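Local coordinates for actin-binding protein, cofilin/tropomyosin family protein, putative (Entamoeba histolytica, PDB 4LIZ) that binds actin filaments and stabilises them, and may thereby support pseudopod formation and phagocytosis, at residues A[16-30]-A[55-67]. Residues are numbered along the deposited sequence; the frame is centred on the assembly and turned at random.
With NA (sodium ion), chain C.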
ATOM      1  N   VAL A  16       5.548  -8.831  -4.807  1.00 11.88           N
ATOM      2  CA  VAL A  16       4.278  -9.149  -4.156  1.00 11.59           C
ATOM      3  C   VAL A  16       3.341  -9.946  -5.054  1.00 12.84           C
ATOM      4  O   VAL A  16       2.857 -10.961  -4.606  1.00 14.62           O
ATOM      5  CB  VAL A  16       3.626  -7.830  -3.639  1.00 11.27           C
ATOM      6  CG1 VAL A  16       2.201  -8.124  -3.211  1.00 11.89           C
ATOM      7  CG2 VAL A  16       4.379  -7.116  -2.557  1.00 11.43           C
ATOM      8  N   ILE A  17       3.184  -9.511  -6.277  1.00 13.42           N
ATOM      9  CA  ILE A  17       2.333 -10.168  -7.222  1.00 14.08           C
ATOM     10  C   ILE A  17       2.796 -11.599  -7.550  1.00 13.83           C
ATOM     11  O   ILE A  17       2.000 -12.443  -7.717  1.00 16.34           O
ATOM     12  CB  ILE A  17       2.155  -9.336  -8.479  1.00 14.80           C
ATOM     13  CG1 ILE A  17       1.468  -8.025  -8.143  1.00 15.04           C
ATOM     14  CG2 ILE A  17       1.307 -10.069  -9.488  1.00 16.42           C
ATOM     15  CD1 ILE A  17       1.488  -7.057  -9.269  1.00 15.98           C
ATOM     16  N   ASP A  18       4.095 -11.808  -7.608  1.00 13.90           N
ATOM     17  CA  ASP A  18       4.635 -13.086  -8.029  1.00 14.80           C
ATOM     18  C   ASP A  18       4.307 -14.141  -7.000  1.00 13.29           C
ATOM     19  O   ASP A  18       4.821 -14.166  -5.961  1.00 14.06           O
ATOM     20  CB  ASP A  18       6.156 -12.913  -8.151  1.00 13.20           C
ATOM     21  CG  ASP A  18       6.879 -14.123  -8.706  1.00 14.86           C
ATOM     22  OD1 ASP A  18       6.279 -15.119  -8.991  1.00 15.85           O
ATOM     23  OD2 ASP A  18       8.073 -13.971  -8.815  1.00 15.54           O
ATOM     24  N   ASP A  19       3.454 -15.059  -7.408  1.00 16.44           N
ATOM     25  CA  ASP A  19       3.026 -16.155  -6.581  1.00 17.40           C
ATOM     26  C   ASP A  19       4.193 -17.057  -6.209  1.00 17.11           C
ATOM     27  O   ASP A  19       4.149 -17.706  -5.232  1.00 19.54           O
ATOM     28  CB  ASP A  19       2.000 -17.046  -7.306  1.00 18.02           C
ATOM     29  CG  ASP A  19       0.636 -16.417  -7.439  1.00 26.16           C
ATOM     30  OD1 ASP A  19       0.336 -15.435  -6.800  1.00 22.34           O
ATOM     31  OD2 ASP A  19      -0.121 -16.976  -8.238  1.00 28.67           O
ATOM     32  N   LYS A  20       5.181 -17.134  -7.091  1.00 18.04           N
ATOM     33  CA  LYS A  20       6.331 -17.922  -6.873  1.00 17.10           C
ATOM     34  C   LYS A  20       7.408 -17.281  -6.108  1.00 18.85           C
ATOM     35  O   LYS A  20       8.447 -17.891  -5.871  1.00 21.04           O
ATOM     36  CB  LYS A  20       6.845 -18.428  -8.257  1.00 18.97           C
ATOM     37  CG  LYS A  20       5.923 -18.967  -9.254  1.00 27.88           C
ATOM     38  CD  LYS A  20       5.553 -20.337  -8.831  1.00 31.41           C
ATOM     39  CE  LYS A  20       4.677 -20.933  -9.910  1.00 30.31           C
ATOM     40  NZ  LYS A  20       3.916 -22.024  -9.327  1.00 38.54           N
ATOM     41  N   ASN A  21       7.290 -16.000  -5.700  1.00 16.47           N
ATOM     42  CA  ASN A  21       8.190 -15.341  -4.819  1.00 14.47           C
ATOM     43  C   ASN A  21       7.430 -15.312  -3.518  1.00 16.24           C
ATOM     44  O   ASN A  21       6.806 -14.275  -3.146  1.00 15.99           O
ATOM     45  CB  ASN A  21       8.544 -13.946  -5.316  1.00 15.12           C
ATOM     46  CG  ASN A  21       9.539 -13.258  -4.432  1.00 14.93           C
ATOM     47  OD1 ASN A  21       9.815 -13.695  -3.284  1.00 17.29           O
ATOM     48  ND2 ASN A  21      10.161 -12.152  -4.934  1.00 13.68           N
ATOM     49  N   GLU A  22       7.524 -16.391  -2.752  1.00 18.44           N
ATOM     50  CA  GLU A  22       6.856 -16.508  -1.490  1.00 18.65           C
ATOM     51  C   GLU A  22       7.469 -15.743  -0.360  1.00 18.61           C
ATOM     52  O   GLU A  22       6.813 -15.588   0.647  1.00 20.96           O
ATOM     53  CB  GLU A  22       6.745 -18.036  -1.175  1.00 24.62           C
ATOM     54  CG  GLU A  22       5.890 -18.752  -2.178  1.00 29.93           C
ATOM     55  CD  GLU A  22       5.613 -20.198  -1.731  1.00 43.66           C
ATOM     56  OE1 GLU A  22       6.460 -20.804  -1.069  1.00 43.96           O
ATOM     57  OE2 GLU A  22       4.537 -20.691  -2.054  1.00 52.17           O
ATOM     58  N   GLU A  23       8.650 -15.193  -0.522  1.00 17.46           N
ATOM     59  CA  GLU A  23       9.351 -14.398   0.467  1.00 18.98           C
ATOM     60  C   GLU A  23       8.854 -12.939   0.543  1.00 17.51           C
ATOM     61  O   GLU A  23       9.263 -12.230   1.450  1.00 19.27           O
ATOM     62  CB  GLU A  23      10.857 -14.418   0.192  1.00 24.78           C
ATOM     63  CG  GLU A  23      11.451 -15.863   0.192  1.00 28.57           C
ATOM     64  CD  GLU A  23      11.140 -16.595   1.460  1.00 33.04           C
ATOM     65  OE1 GLU A  23      11.582 -16.139   2.523  1.00 40.38           O
ATOM     66  OE2 GLU A  23      10.405 -17.641   1.431  1.00 45.40           O
ATOM     67  N   VAL A  24       8.084 -12.546  -0.463  1.00 14.48           N
ATOM     68  CA  VAL A  24       7.602 -11.158  -0.448  1.00 12.56           C
ATOM     69  C   VAL A  24       6.110 -11.190  -0.689  1.00 13.28           C
ATOM     70  O   VAL A  24       5.608 -11.527  -1.740  1.00 13.54           O
ATOM     71  CB  VAL A  24       8.271 -10.270  -1.508  1.00 12.81           C
ATOM     72  CG1 VAL A  24       7.699  -8.865  -1.524  1.00 14.21           C
ATOM     73  CG2 VAL A  24       9.808 -10.224  -1.340  1.00 15.30           C
ATOM     74  N   GLU A  25       5.350 -10.734   0.315  1.00 12.27           N
ATOM     75  CA  GLU A  25       3.879 -10.695   0.317  1.00 12.54           C
ATOM     76  C   GLU A  25       3.400  -9.235   0.579  1.00 12.29           C
ATOM     77  O   GLU A  25       2.222  -8.973   0.364  1.00 12.43           O
ATOM     78  CB  GLU A  25       3.340 -11.631   1.370  1.00 15.03           C
ATOM     79  CG  GLU A  25       3.718 -13.094   1.045  1.00 16.08           C
ATOM     80  CD  GLU A  25       3.279 -13.987   2.160  1.00 19.54           C
ATOM     81  OE1 GLU A  25       3.310 -13.664   3.347  1.00 19.93           O
ATOM     82  OE2 GLU A  25       2.950 -15.185   1.805  1.00 25.54           O
ATOM     83  N   PHE A  26       4.208  -8.369   1.109  1.00 12.18           N
ATOM     84  CA  PHE A  26       3.885  -6.953   1.312  1.00 10.84           C
ATOM     85  C   PHE A  26       5.057  -6.077   1.123  1.00 13.38           C
ATOM     86  O   PHE A  26       6.226  -6.502   1.286  1.00 12.13           O
ATOM     87  CB  PHE A  26       3.339  -6.751   2.786  1.00 11.62           C
ATOM     88  CG  PHE A  26       4.380  -6.582   3.848  1.00 11.73           C
ATOM     89  CD1 PHE A  26       4.915  -7.697   4.420  1.00 12.59           C
ATOM     90  CD2 PHE A  26       4.858  -5.374   4.228  1.00 12.89           C
ATOM     91  CE1 PHE A  26       5.924  -7.578   5.368  1.00 13.01           C
ATOM     92  CE2 PHE A  26       5.838  -5.213   5.159  1.00 13.66           C
ATOM     93  CZ  PHE A  26       6.429  -6.368   5.678  1.00 13.28           C
ATOM     94  N   VAL A  27       4.825  -4.797   0.829  1.00 11.20           N
ATOM     95  CA  VAL A  27       5.792  -3.763   0.827  1.00 10.93           C
ATOM     96  C   VAL A  27       5.242  -2.471   1.349  1.00 11.16           C
ATOM     97  O   VAL A  27       4.025  -2.224   1.117  1.00 11.57           O
ATOM     98  CB  VAL A  27       6.479  -3.564  -0.539  1.00 11.23           C
ATOM     99  CG1 VAL A  27       5.423  -3.239  -1.620  1.00 12.28           C
ATOM    100  CG2 VAL A  27       7.581  -2.534  -0.561  1.00 11.32           C
ATOM    101  N   VAL A  28       6.042  -1.739   2.096  1.00 10.38           N
ATOM    102  CA  VAL A  28       5.722  -0.370   2.548  1.00 11.31           C
ATOM    103  C   VAL A  28       6.751   0.548   2.012  1.00 11.48           C
ATOM    104  O   VAL A  28       7.963   0.273   2.192  1.00 12.20           O
ATOM    105  CB  VAL A  28       5.591  -0.311   4.078  1.00 11.48           C
ATOM    106  CG1 VAL A  28       5.292   1.128   4.525  1.00 12.32           C
ATOM    107  CG2 VAL A  28       4.565  -1.257   4.609  1.00 13.02           C
ATOM    108  N   PHE A  29       6.349   1.651   1.341  1.00 11.07           N
ATOM    109  CA  PHE A  29       7.205   2.650   0.856  1.00 10.79           C
ATOM    110  C   PHE A  29       7.148   3.921   1.663  1.00 13.12           C
ATOM    111  O   PHE A  29       6.042   4.343   2.089  1.00 13.55           O
ATOM    112  CB  PHE A  29       6.844   3.064  -0.604  1.00 11.28           C
ATOM    113  CG  PHE A  29       6.873   1.921  -1.615  1.00 11.26           C
ATOM    114  CD1 PHE A  29       8.126   1.493  -2.100  1.00 12.67           C
ATOM    115  CD2 PHE A  29       5.741   1.262  -2.045  1.00 11.75           C
ATOM    116  CE1 PHE A  29       8.147   0.466  -3.014  1.00 12.60           C
ATOM    117  CE2 PHE A  29       5.839   0.231  -2.981  1.00 12.50           C
ATOM    118  CZ  PHE A  29       7.055  -0.156  -3.429  1.00 13.11           C
ATOM    119  N   GLY A  30       8.301   4.456   1.925  1.00 13.32           N
ATOM    120  CA  GLY A  30       8.408   5.782   2.489  1.00 13.75           C
ATOM    121  C   GLY A  30       8.822   6.800   1.479  1.00 14.97           C
ATOM    122  O   GLY A  30       9.128   6.539   0.309  1.00 16.25           O
ATOM    123  N   LEU A  55       3.802   1.471   9.534  1.00 13.69           N
ATOM    124  CA  LEU A  55       3.237   2.797   9.268  1.00 13.53           C
ATOM    125  C   LEU A  55       3.538   3.771  10.419  1.00 15.85           C
ATOM    126  O   LEU A  55       3.192   3.382  11.541  1.00 20.30           O
ATOM    127  CB  LEU A  55       1.778   2.687   8.991  1.00 14.93           C
ATOM    128  CG  LEU A  55       1.403   1.931   7.724  1.00 14.27           C
ATOM    129  CD1 LEU A  55      -0.120   1.747   7.561  1.00 16.55           C
ATOM    130  CD2 LEU A  55       1.948   2.578   6.497  1.00 13.42           C
ATOM    131  N   LYS A  56       4.046   4.920  10.158  1.00 15.23           N
ATOM    132  CA  LYS A  56       4.562   5.853  11.196  1.00 16.15           C
ATOM    133  C   LYS A  56       3.652   7.087  11.254  1.00 18.17           C
ATOM    134  O   LYS A  56       3.209   7.636  10.250  1.00 17.46           O
ATOM    135  CB  LYS A  56       5.971   6.221  10.887  1.00 18.13           C
ATOM    136  CG  LYS A  56       6.984   5.087  10.806  1.00 23.12           C
ATOM    137  CD  LYS A  56       6.910   4.213  12.075  1.00 29.36           C
ATOM    138  CE  LYS A  56       7.888   3.034  11.987  1.00 40.29           C
ATOM    139  NZ  LYS A  56       7.297   1.928  12.776  1.00 43.74           N
ATOM    140  N   GLU A  57       3.329   7.462  12.496  1.00 19.40           N
ATOM    141  CA  GLU A  57       2.423   8.574  12.730  1.00 20.16           C
ATOM    142  C   GLU A  57       2.850   9.869  12.145  1.00 20.39           C
ATOM    143  O   GLU A  57       1.980  10.709  11.798  1.00 20.64           O
ATOM    144  CB  GLU A  57       2.320   8.779  14.285  1.00 22.96           C
ATOM    145  CG  GLU A  57       1.144   9.711  14.635  1.00 29.61           C
ATOM    146  CD  GLU A  57       1.173  10.297  16.026  1.00 48.67           C
ATOM    147  OE1 GLU A  57       1.842   9.715  16.921  1.00 52.94           O
ATOM    148  OE2 GLU A  57       0.483  11.337  16.184  1.00 51.32           O
ATOM    149  N   ASP A  58       4.097  10.075  11.915  1.00 17.90           N
ATOM    150  CA  ASP A  58       4.624  11.304  11.341  1.00 19.34           C
ATOM    151  C   ASP A  58       5.033  11.282   9.895  1.00 18.29           C
ATOM    152  O   ASP A  58       5.769  12.145   9.415  1.00 18.76           O
ATOM    153  CB  ASP A  58       5.744  11.861  12.210  1.00 22.38           C
ATOM    154  CG  ASP A  58       6.967  11.017  12.169  1.00 29.61           C
ATOM    155  OD1 ASP A  58       6.869   9.851  11.740  1.00 26.64           O
ATOM    156  OD2 ASP A  58       8.045  11.525  12.515  1.00 35.67           O
ATOM    157  N   ALA A  59       4.530  10.233   9.149  1.00 15.74           N
ATOM    158  CA  ALA A  59       4.999  10.008   7.826  1.00 15.23           C
ATOM    159  C   ALA A  59       3.882   9.935   6.773  1.00 13.21           C
ATOM    160  O   ALA A  59       2.778   9.538   7.089  1.00 14.30           O
ATOM    161  CB  ALA A  59       5.823   8.679   7.785  1.00 15.78           C
ATOM    162  N   LEU A  60       4.306  10.197   5.561  1.00 14.05           N
ATOM    163  CA  LEU A  60       3.510   9.905   4.329  1.00 15.40           C
ATOM    164  C   LEU A  60       4.087   8.586   3.751  1.00 14.30           C
ATOM    165  O   LEU A  60       5.275   8.540   3.443  1.00 14.12           O
ATOM    166  CB  LEU A  60       3.702  11.073   3.336  1.00 17.09           C
ATOM    167  CG  LEU A  60       2.639  11.093   2.257  1.00 20.50           C
ATOM    168  CD1 LEU A  60       2.819  12.248   1.223  1.00 23.80           C
ATOM    169  CD2 LEU A  60       2.746   9.939   1.388  1.00 26.16           C
ATOM    170  N   GLN A  61       3.258   7.587   3.604  1.00 12.05           N
ATOM    171  CA  GLN A  61       3.714   6.255   3.143  1.00 11.86           C
ATOM    172  C   GLN A  61       2.716   5.633   2.201  1.00 12.06           C
ATOM    173  O   GLN A  61       1.558   6.115   2.096  1.00 11.96           O
ATOM    174  CB  GLN A  61       4.011   5.355   4.332  1.00 11.80           C
ATOM    175  CG  GLN A  61       5.184   5.775   5.224  1.00 12.08           C
ATOM    176  CD  GLN A  61       5.175   5.096   6.545  1.00 12.72           C
ATOM    177  OE1 GLN A  61       4.354   5.342   7.390  1.00 12.88           O
ATOM    178  NE2 GLN A  61       6.033   4.083   6.662  1.00 14.19           N
ATOM    179  N   PHE A  62       3.082   4.574   1.491  1.00 11.88           N
ATOM    180  CA  PHE A  62       2.217   3.760   0.722  1.00 11.20           C
ATOM    181  C   PHE A  62       2.401   2.311   1.033  1.00 11.30           C
ATOM    182  O   PHE A  62       3.537   1.979   1.429  1.00 13.19           O
ATOM    183  CB  PHE A  62       2.412   3.966  -0.791  1.00 12.20           C
ATOM    184  CG  PHE A  62       2.186   5.410  -1.242  1.00 11.71           C
ATOM    185  CD1 PHE A  62       3.215   6.304  -1.338  1.00 12.46           C
ATOM    186  CD2 PHE A  62       0.914   5.772  -1.610  1.00 12.82           C
ATOM    187  CE1 PHE A  62       2.986   7.674  -1.682  1.00 14.69           C
ATOM    188  CE2 PHE A  62       0.714   7.068  -2.038  1.00 14.01           C
ATOM    189  CZ  PHE A  62       1.703   7.954  -2.066  1.00 16.30           C
ATOM    190  N   ALA A  63       1.474   1.463   0.886  1.00 10.23           N
ATOM    191  CA  ALA A  63       1.643   0.081   1.125  1.00 10.07           C
ATOM    192  C   ALA A  63       0.906  -0.715   0.127  1.00 10.37           C
ATOM    193  O   ALA A  63      -0.143  -0.339  -0.452  1.00 11.54           O
ATOM    194  CB  ALA A  63       1.272  -0.328   2.565  1.00 11.15           C
ATOM    195  N   TYR A  64       1.345  -1.953  -0.118  1.00 10.54           N
ATOM    196  CA  TYR A  64       0.783  -2.860  -1.050  1.00  9.97           C
ATOM    197  C   TYR A  64       0.977  -4.294  -0.589  1.00 11.82           C
ATOM    198  O   TYR A  64       2.112  -4.644  -0.281  1.00 11.53           O
ATOM    199  CB  TYR A  64       1.451  -2.637  -2.443  1.00 11.73           C
ATOM    200  CG  TYR A  64       0.875  -3.474  -3.557  1.00 11.67           C
ATOM    201  CD1 TYR A  64      -0.396  -3.305  -4.032  1.00 12.98           C
ATOM    202  CD2 TYR A  64       1.698  -4.400  -4.195  1.00 13.61           C
ATOM    203  CE1 TYR A  64      -0.887  -4.017  -5.114  1.00 13.25           C
ATOM    204  CE2 TYR A  64       1.230  -5.135  -5.315  1.00 13.68           C
ATOM    205  CZ  TYR A  64      -0.060  -4.929  -5.748  1.00 11.99           C
ATOM    206  OH  TYR A  64      -0.560  -5.567  -6.925  1.00 14.96           O
ATOM    207  N   TYR A  65      -0.070  -5.081  -0.471  1.00 10.12           N
ATOM    208  CA  TYR A  65       0.049  -6.451  -0.013  1.00  9.71           C
ATOM    209  C   TYR A  65      -0.968  -7.389  -0.670  1.00 11.46           C
ATOM    210  O   TYR A  65      -1.953  -6.973  -1.174  1.00 11.85           O
ATOM    211  CB  TYR A  65      -0.027  -6.556   1.532  1.00 11.91           C
ATOM    212  CG  TYR A  65      -1.365  -6.280   2.177  1.00 12.50           C
ATOM    213  CD1 TYR A  65      -2.231  -7.282   2.470  1.00 13.11           C
ATOM    214  CD2 TYR A  65      -1.728  -5.000   2.489  1.00 12.13           C
ATOM    215  CE1 TYR A  65      -3.441  -7.023   3.055  1.00 13.71           C
ATOM    216  CE2 TYR A  65      -2.928  -4.731   3.096  1.00 12.82           C
ATOM    217  CZ  TYR A  65      -3.776  -5.754   3.361  1.00 12.21           C
ATOM    218  OH  TYR A  65      -4.981  -5.540   3.928  1.00 14.82           O
ATOM    219  N   ARG A  66      -0.642  -8.669  -0.595  1.00 13.20           N
ATOM    220  CA  ARG A  66      -1.483  -9.712  -1.117  1.00 13.96           C
ATOM    221  C   ARG A  66      -2.197 -10.401   0.017  1.00 13.63           C
ATOM    222  O   ARG A  66      -1.705 -10.492   1.094  1.00 15.81           O
ATOM    223  CB  ARG A  66      -0.728 -10.743  -1.947  1.00 15.01           C
ATOM    224  CG  ARG A  66       0.261 -11.561  -1.190  1.00 16.24           C
ATOM    225  CD  ARG A  66       1.075 -12.407  -2.140  1.00 18.56           C
ATOM    226  NE  ARG A  66       0.359 -13.531  -2.684  1.00 18.87           N
ATOM    227  CZ  ARG A  66       0.425 -13.950  -3.941  1.00 16.86           C
ATOM    228  NH1 ARG A  66       1.134 -13.312  -4.837  1.00 15.03           N
ATOM    229  NH2 ARG A  66      -0.241 -15.028  -4.273  1.00 21.55           N
ATOM    230  N   THR A  67      -3.409 -10.830  -0.286  1.00 15.45           N
ATOM    231  CA  THR A  67      -4.265 -11.521   0.645  1.00 18.44           C
ATOM    232  C   THR A  67      -5.148 -12.527  -0.118  1.00 20.02           C
ATOM    233  O   THR A  67      -5.085 -12.595  -1.251  1.00 22.28           O
ATOM    234  CB  THR A  67      -5.061 -10.541   1.541  1.00 17.74           C
ATOM    235  OG1 THR A  67      -5.671 -11.242   2.615  1.00 21.32           O
ATOM    236  CG2 THR A  67      -6.096  -9.850   0.784  1.00 20.40           C
TER
HETATM  237 NA    NA C 202       5.137 -12.732  -3.781  1.00 14.50          NA
HETATM  238  O   HOH W   1       3.594 -14.367  -3.043  1.00 21.31           O
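R66 meets D19 and V16 where strand 60-69 of the ADF-homology fold, antiparallel to strand 26-32, reaches the sodium-bound loop after helix 10-17. Its chain bends at chi3 (-74°), which brings the guanidinium to the C-terminal end of that helix. There R66 NH1 donates to V16 O at 2.9 Å, in the plane of both groups, and more weakly to I17 O. The carboxylate of D19 stands 77° from the guanidinium plane, and R66 grips it end-on through OD1 alone: NH1 on the anti lone pair, NH2 from above the carboxylate plane. This salt bridge measures 2.6 Å from R66 NH2 to D19 OD1. The aliphatic part of R66 crosses E25 at a slant, and the E25 carboxylate accepts from G46 N. The sodium ion sits close by, held by the carbonyls of E15, D18, N21 and V24 and by a water that lies over one guanidinium face.

V27 and Y64, and F29 and F62, form the hydrogen-bonded pairs. Y64 packs against the helix end: V16 CG1 lies 3.8 Å from Y64 CE2, I17 CG1 meets the ring edge, and the OH bonds to N111 O. On the opposite sheet face F26 and Y65 touch through their CB atoms, 3.6 Å apart. Farther along, V28 CG1 rests against Q61 NE2, which donates to D41 OD2 and A54 O, while Q61 OE1 accepts from K56 N at 2.8 Å, on a lone pair in the amide plane.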